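Local coordinates for protein ralf, proline/betaine transporter (Legionella pneumophila, PDB 4D7Q) that probably acts as a guanine-nucleotide exchange factor, here as an engineered chimera joining a Legionella Sec7 domain to a Rickettsia capping domain, at residues P240-N244 against N245-I249; K252-T256 against F257-F261; W291-E295 against K296-I300. The protein carries 2 engineered substitutions. All blocks are in the same frame, centred on the assembly; numbering follows the deposited sequence.

Overall arrangement
All three contacts belong to the capping-domain part of the chimera and follow one another along the chain, each a local contact where loop, helix and strand meet. Contact 1 leads into edge strand 248-252, whose far end runs into contact 2 at the start of helix 256-262; their centres are about 27 Å apart. Contact 3, between helix 290-293 and strand 297-303, is about 14 Å from contact 2 between centres and touches it, Phe261 O lying 3.8 Å from Trp291 CZ2. Both reach helix 135-152 of the Sec7 part; contact 1 is peripheral. A PEG about 3 Å from the Lys255 side chain and a HEPES about 4 Å from Gly294 probably come from the crystallisation liquor.

Contact 1: P240-N244 against N245-I249; sequences PKLQN and NNLTI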
# COMPACT_ATOMS: atom_id res chain seq x y z
N PRO A 240 -24.62 -11.62 6.91
CA PRO A 240 -25.72 -11.73 7.88
C PRO A 240 -26.28 -10.43 8.47
O PRO A 240 -27.45 -10.41 8.81
CB PRO A 240 -25.16 -12.68 8.96
CG PRO A 240 -24.07 -13.43 8.29
CD PRO A 240 -23.48 -12.48 7.30
N LYS A 241 -25.47 -9.35 8.57
CA LYS A 241 -25.95 -8.07 9.12
C LYS A 241 -26.63 -7.21 8.05
O LYS A 241 -27.16 -6.14 8.37
CB LYS A 241 -24.81 -7.28 9.80
CG LYS A 241 -24.03 -8.05 10.87
CD LYS A 241 -24.85 -8.32 12.13
CE LYS A 241 -23.98 -8.88 13.23
NZ LYS A 241 -24.74 -9.81 14.12
N LEU A 242 -26.62 -7.70 6.83
CA LEU A 242 -27.17 -7.00 5.71
C LEU A 242 -28.27 -7.76 4.94
O LEU A 242 -28.58 -7.44 3.82
CB LEU A 242 -26.04 -6.57 4.78
CG LEU A 242 -25.05 -5.54 5.31
CD1 LEU A 242 -23.86 -5.40 4.39
CD2 LEU A 242 -25.70 -4.18 5.51
N GLN A 243 -28.86 -8.75 5.57
CA GLN A 243 -29.83 -9.62 4.91
C GLN A 243 -31.19 -9.00 4.51
O GLN A 243 -31.91 -9.59 3.73
CB GLN A 243 -29.98 -10.92 5.68
CG GLN A 243 -28.82 -11.88 5.49
CD GLN A 243 -28.47 -12.15 4.04
OE1 GLN A 243 -27.40 -11.83 3.61
NE2 GLN A 243 -29.37 -12.73 3.31
N ASN A 244 -31.50 -7.82 5.01
CA ASN A 244 -32.69 -7.07 4.61
C ASN A 244 -32.31 -5.93 3.67
O ASN A 244 -33.19 -5.15 3.28
CB ASN A 244 -33.45 -6.52 5.84
CG ASN A 244 -34.30 -7.57 6.51
OD1 ASN A 244 -35.29 -8.06 5.95
ND2 ASN A 244 -33.93 -7.94 7.73
N ASN A 245 -31.00 -5.81 3.35
CA ASN A 245 -30.47 -4.75 2.49
C ASN A 245 -30.34 -5.23 1.06
O ASN A 245 -29.85 -6.33 0.81
CB ASN A 245 -29.09 -4.25 2.98
CG ASN A 245 -29.15 -3.32 4.18
OD1 ASN A 245 -28.75 -2.16 4.11
ND2 ASN A 245 -29.63 -3.82 5.32
N ASN A 246 -30.72 -4.37 0.11
CA ASN A 246 -30.60 -4.64 -1.31
C ASN A 246 -29.32 -3.94 -1.80
O ASN A 246 -29.30 -2.74 -2.09
CB ASN A 246 -31.87 -4.20 -2.06
CG ASN A 246 -33.10 -4.93 -1.56
OD1 ASN A 246 -33.07 -6.12 -1.22
ND2 ASN A 246 -34.22 -4.22 -1.49
N LEU A 247 -28.24 -4.70 -1.79
CA LEU A 247 -26.92 -4.26 -2.18
C LEU A 247 -26.63 -4.35 -3.66
O LEU A 247 -27.18 -5.14 -4.37
CB LEU A 247 -25.84 -5.02 -1.41
CG LEU A 247 -25.87 -5.02 0.09
CD1 LEU A 247 -24.87 -5.97 0.69
CD2 LEU A 247 -25.76 -3.63 0.69
N THR A 248 -25.71 -3.52 -4.09
CA THR A 248 -25.12 -3.54 -5.40
C THR A 248 -23.65 -3.95 -5.25
O THR A 248 -22.89 -3.25 -4.66
CB THR A 248 -25.29 -2.16 -6.03
OG1 THR A 248 -26.67 -1.94 -6.28
CG2 THR A 248 -24.55 -2.03 -7.25
N ILE A 249 -23.27 -5.11 -5.78
CA ILE A 249 -21.95 -5.64 -5.56
C ILE A 249 -21.19 -5.84 -6.88
O ILE A 249 -21.69 -6.44 -7.81
CB ILE A 249 -21.96 -6.92 -4.71
CG1 ILE A 249 -22.81 -6.72 -3.46
CG2 ILE A 249 -20.54 -7.30 -4.35
CD1 ILE A 249 -23.09 -7.93 -2.64
O HOH W 1 -30.35 -5.96 6.79
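Leu242 and Asn245 are joined first through their backbones. Asn245 N donates to Leu242 O at 3.0 Å, with an N-H...O angle of 154°, the bond that closes a type I beta turn over Gln243 and Asn244. The donor stands well above the carbonyl plane, 58° out of it, so the bond does not follow a lone pair of the oxygen. Leu242 O is held a second time, by the side-chain amide of Asn237, and Asn246 N just beyond the turn donates to Glu273.

A water forms the second polar link. It accepts from Asn244 N at 2.8 Å and from Asn245 ND2 at 2.7 Å, so that it ties the backbone inside the turn to the side chain at its end. With CG anti to its own carbonyl carbon (chi1 -77°), the Asn245 side chain lies beside its backbone N, which brings the amide back to the water.

Leu242 makes two packing contacts, one from each methyl. CD2 meets the polar carboxamide of Asn245, 3.8 Å from its CG, the two side chains crossing at a slant. The apolar contact is that of CD1, which touches CD1 of Leu247 at 3.9 Å, and here the chains meet at roughly a right angle. Leu242, buried, also packs on Leu318, Gln321 and Ile322 of helix 313-325, while Leu247 reaches Ile270 of strand 264-271.

Thr248 then enters backbone hydrogen bonding with Lys271. The whole is a type I turn placed just ahead of an edge strand, here strand 248-252 of the antiparallel sheet of the RalF capping domain.

Contact 2: K252-T256 against F257-F261; sequences KNPKT and FLSKF
Lys255 O receives the amide of Ser259 in the first i to i+4 bond of the helix: the N-to-O distance is 3.1 Å, the N-H...O angle 169°, and the donor lies in the carbonyl plane. One residue on, Lys260 N donates to Thr256 O, also at 3.1 Å but less straight at 154° and with the donor tilted out of the plane. The charged end of Lys255 turns elsewhere, to a salt bridge with Asp114 on helix 110-127, which belongs to the Sec7 part of the chimera. Ser259 OG is likewise engaged outside the turn, by the carbonyl of Tyr264.

These bonds mark a helix N-terminus, with Lys255 as N-cap residue of helix 256-262 after the loop leaving strand 248-252 in the capping domain. Pro254, immediately before the cap, sets its ring against the first turn, CG lying 4.0 Å from Ser259 CB. Ser259 CB in turn sits 3.5 Å from Thr256 O, and the aliphatic stem of Lys260 passes the same oxygen, with CG at 3.4 Å.

Farther along the helix the packing becomes aromatic. Phe257 has CG anti to its backbone N (chi1 179°), which swings the ring away from the cap; one ring face takes CD2 of Phe261, 3.6 Å above its plane and offset toward the rim. Phe257 O lies at the edge of the Phe261 ring, in its plane. Beyond them, Phe257 meets Tyr139, and Phe261 meets Phe143, both on helix 135-152 of the Sec7 part, while Phe261 also stacks on Phe288.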
# COMPACT_ATOMS: atom_id res chain seq x y z
N LYS A 252 -13.58 -5.70 -8.54
CA LYS A 252 -12.53 -5.07 -9.35
C LYS A 252 -11.29 -5.96 -9.29
O LYS A 252 -10.73 -6.18 -8.21
CB LYS A 252 -12.24 -3.65 -8.86
CG LYS A 252 -13.39 -2.66 -9.14
CD LYS A 252 -12.94 -1.20 -8.94
CE LYS A 252 -14.06 -0.19 -9.04
NZ LYS A 252 -14.51 0.04 -10.44
N ASN A 253 -10.92 -6.53 -10.44
CA ASN A 253 -9.78 -7.43 -10.57
C ASN A 253 -8.47 -6.68 -10.55
O ASN A 253 -8.37 -5.57 -11.09
CB ASN A 253 -9.90 -8.30 -11.83
CG ASN A 253 -11.04 -9.27 -11.72
OD1 ASN A 253 -10.99 -10.25 -10.97
ND2 ASN A 253 -12.11 -8.99 -12.43
N PRO A 254 -7.44 -7.23 -9.89
CA PRO A 254 -6.15 -6.53 -9.90
C PRO A 254 -5.36 -6.90 -11.15
O PRO A 254 -5.71 -7.86 -11.83
CB PRO A 254 -5.47 -7.09 -8.64
CG PRO A 254 -6.01 -8.49 -8.53
CD PRO A 254 -7.36 -8.53 -9.20
N LYS A 255 -4.25 -6.21 -11.40
CA LYS A 255 -3.33 -6.61 -12.47
C LYS A 255 -2.71 -7.91 -11.98
O LYS A 255 -2.46 -8.04 -10.78
CB LYS A 255 -2.25 -5.56 -12.68
CG LYS A 255 -2.82 -4.24 -13.22
CD LYS A 255 -1.90 -3.06 -12.96
CE LYS A 255 -1.79 -2.72 -11.49
NZ LYS A 255 -0.39 -2.43 -11.16
N THR A 256 -2.56 -8.89 -12.86
CA THR A 256 -2.04 -10.22 -12.51
C THR A 256 -0.68 -10.20 -11.88
O THR A 256 -0.43 -10.96 -10.94
CB THR A 256 -2.09 -11.14 -13.74
OG1 THR A 256 -1.60 -10.39 -14.84
CG2 THR A 256 -3.49 -11.63 -14.04
N PHE A 257 0.21 -9.32 -12.38
CA PHE A 257 1.57 -9.17 -11.85
C PHE A 257 1.47 -8.79 -10.35
O PHE A 257 1.99 -9.51 -9.50
CB PHE A 257 2.37 -8.12 -12.68
CG PHE A 257 3.78 -7.89 -12.17
CD1 PHE A 257 4.02 -7.09 -11.06
CD2 PHE A 257 4.86 -8.52 -12.78
CE1 PHE A 257 5.33 -6.93 -10.55
CE2 PHE A 257 6.17 -8.34 -12.27
CZ PHE A 257 6.39 -7.50 -11.19
N LEU A 258 0.75 -7.71 -10.02
CA LEU A 258 0.56 -7.25 -8.64
C LEU A 258 -0.03 -8.34 -7.71
O LEU A 258 0.45 -8.52 -6.62
CB LEU A 258 -0.29 -5.97 -8.61
CG LEU A 258 -0.42 -5.26 -7.23
CD1 LEU A 258 0.93 -4.82 -6.70
CD2 LEU A 258 -1.32 -4.06 -7.32
N SER A 259 -1.08 -9.05 -8.18
CA SER A 259 -1.73 -10.15 -7.48
C SER A 259 -0.71 -11.23 -7.05
O SER A 259 -0.77 -11.73 -5.92
CB SER A 259 -2.78 -10.78 -8.39
OG SER A 259 -3.67 -11.56 -7.62
N LYS A 260 0.22 -11.59 -7.96
CA LYS A 260 1.24 -12.61 -7.69
C LYS A 260 2.22 -12.15 -6.63
O LYS A 260 2.57 -12.94 -5.76
CB LYS A 260 1.99 -12.97 -8.98
CG LYS A 260 1.16 -13.83 -9.92
CD LYS A 260 1.94 -14.10 -11.19
CE LYS A 260 1.23 -15.04 -12.13
NZ LYS A 260 2.07 -15.27 -13.33
N PHE A 261 2.62 -10.88 -6.66
CA PHE A 261 3.60 -10.34 -5.72
C PHE A 261 3.04 -9.92 -4.37
O PHE A 261 3.81 -9.70 -3.44
CB PHE A 261 4.47 -9.25 -6.39
CG PHE A 261 5.63 -9.80 -7.21
CD1 PHE A 261 6.83 -10.14 -6.61
CD2 PHE A 261 5.50 -9.99 -8.59
CE1 PHE A 261 7.89 -10.66 -7.37
CE2 PHE A 261 6.56 -10.50 -9.35
CZ PHE A 261 7.75 -10.83 -8.73

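Contact 3: W291-E295 against K296-I300; sequences WFLGE and KSKII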
# COMPACT_ATOMS: atom_id res chain seq x y z
N TRP A 291 6.62 -12.33 1.12
CA TRP A 291 7.32 -11.28 1.86
C TRP A 291 6.38 -10.13 2.20
O TRP A 291 6.62 -9.38 3.15
CB TRP A 291 8.51 -10.76 1.04
CG TRP A 291 8.12 -10.18 -0.29
CD1 TRP A 291 8.21 -10.80 -1.50
CD2 TRP A 291 7.59 -8.88 -0.54
NE1 TRP A 291 7.77 -9.96 -2.49
CE2 TRP A 291 7.38 -8.78 -1.93
CE3 TRP A 291 7.27 -7.79 0.28
CZ2 TRP A 291 6.86 -7.63 -2.52
CZ3 TRP A 291 6.75 -6.65 -0.31
CH2 TRP A 291 6.56 -6.58 -1.70
N PHE A 292 5.31 -9.99 1.43
CA PHE A 292 4.32 -8.93 1.65
C PHE A 292 3.21 -9.35 2.59
O PHE A 292 2.79 -8.57 3.44
CB PHE A 292 3.70 -8.50 0.30
CG PHE A 292 2.76 -7.31 0.40
CD1 PHE A 292 3.26 -6.02 0.59
CD2 PHE A 292 1.38 -7.48 0.34
CE1 PHE A 292 2.39 -4.93 0.69
CE2 PHE A 292 0.52 -6.38 0.41
CZ PHE A 292 1.03 -5.12 0.57
N LEU A 293 2.71 -10.57 2.38
CA LEU A 293 1.53 -11.08 3.08
C LEU A 293 1.82 -12.07 4.20
O LEU A 293 0.99 -12.27 5.08
CB LEU A 293 0.62 -11.72 2.02
CG LEU A 293 -0.75 -12.25 2.47
CD1 LEU A 293 -1.67 -11.12 2.91
CD2 LEU A 293 -1.37 -13.10 1.42
N GLY A 294 2.95 -12.75 4.12
CA GLY A 294 3.19 -13.83 5.07
C GLY A 294 2.46 -15.07 4.56
O GLY A 294 2.07 -15.13 3.38
N GLU A 295 2.20 -16.02 5.43
CA GLU A 295 1.62 -17.30 5.02
C GLU A 295 0.11 -17.41 5.09
O GLU A 295 -0.44 -18.43 4.67
CB GLU A 295 2.29 -18.45 5.80
CG GLU A 295 3.80 -18.54 5.61
CD GLU A 295 4.50 -19.67 6.36
OE1 GLU A 295 4.03 -20.07 7.45
OE2 GLU A 295 5.54 -20.14 5.85
N LYS A 296 -0.57 -16.39 5.61
CA LYS A 296 -2.03 -16.44 5.78
C LYS A 296 -2.81 -15.41 4.98
O LYS A 296 -2.24 -14.44 4.49
CB LYS A 296 -2.42 -16.37 7.27
CG LYS A 296 -1.71 -17.41 8.17
CD LYS A 296 -2.30 -18.83 8.09
CE LYS A 296 -1.67 -19.78 9.09
NZ LYS A 296 -0.26 -20.14 8.74
N SER A 297 -4.11 -15.64 4.84
CA SER A 297 -5.03 -14.76 4.14
C SER A 297 -5.45 -13.60 5.06
O SER A 297 -5.34 -13.70 6.29
CB SER A 297 -6.26 -15.53 3.70
OG SER A 297 -5.97 -16.36 2.59
N LYS A 298 -5.89 -12.50 4.45
CA LYS A 298 -6.38 -11.33 5.16
C LYS A 298 -7.39 -10.56 4.31
O LYS A 298 -7.39 -10.64 3.07
CB LYS A 298 -5.20 -10.43 5.66
CG LYS A 298 -4.75 -9.36 4.65
CD LYS A 298 -3.68 -8.41 5.18
CE LYS A 298 -3.02 -7.72 3.99
NZ LYS A 298 -1.96 -6.78 4.43
N ILE A 299 -8.27 -9.83 5.00
CA ILE A 299 -9.25 -8.94 4.40
C ILE A 299 -9.16 -7.57 5.06
O ILE A 299 -8.95 -7.48 6.27
CB ILE A 299 -10.71 -9.49 4.30
CG1 ILE A 299 -11.30 -9.82 5.68
CG2 ILE A 299 -10.82 -10.67 3.31
CD1 ILE A 299 -12.87 -9.83 5.69
N ILE A 300 -9.29 -6.52 4.24
CA ILE A 300 -9.28 -5.13 4.70
C ILE A 300 -10.60 -4.48 4.24
O ILE A 300 -10.87 -4.41 3.03
CB ILE A 300 -8.02 -4.34 4.26
CG1 ILE A 300 -6.71 -4.98 4.85
CG2 ILE A 300 -8.13 -2.85 4.66
CD1 ILE A 300 -5.38 -4.51 4.17
O HOH W 2 0.11 -8.40 5.23
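Phe292 and Lys298 are linked through a water, which donates to Phe292 O at 3.2 Å and accepts from Lys298 NZ at 2.7 Å. The same ammonium group also donates to Gly108 O, in the Sec7 part of the fusion, and makes a cation-pi contact with Tyr283.

Leu293 carries the packing. With CG anti to the backbone N (chi1 -176°), the branched end is carried toward Lys296 O, which lies 3.3 Å from CG. That is an approach to a polar carbonyl; the methyl contact is a separate one, in which CD1 meets CE of Lys298 at 3.8 Å. The leucine and the extended lysine chain run past each other in opposite directions. Gly294 then leaves the helix with positive phi (81°). Glu295 ends the segment, its OE1 4.5 Å from Lys296 NZ, too far for a salt bridge. The buried amide of Lys296 has no partner in the model.

This connection, within the capping-domain part of the chimera, joins helix 290-293, whose Trp291 rests on helix 135-152 of the Sec7 part, to strand 297-303, which lies between antiparallel strands 277-283 and 208-214; Leu293 packs on Tyr283 of the former.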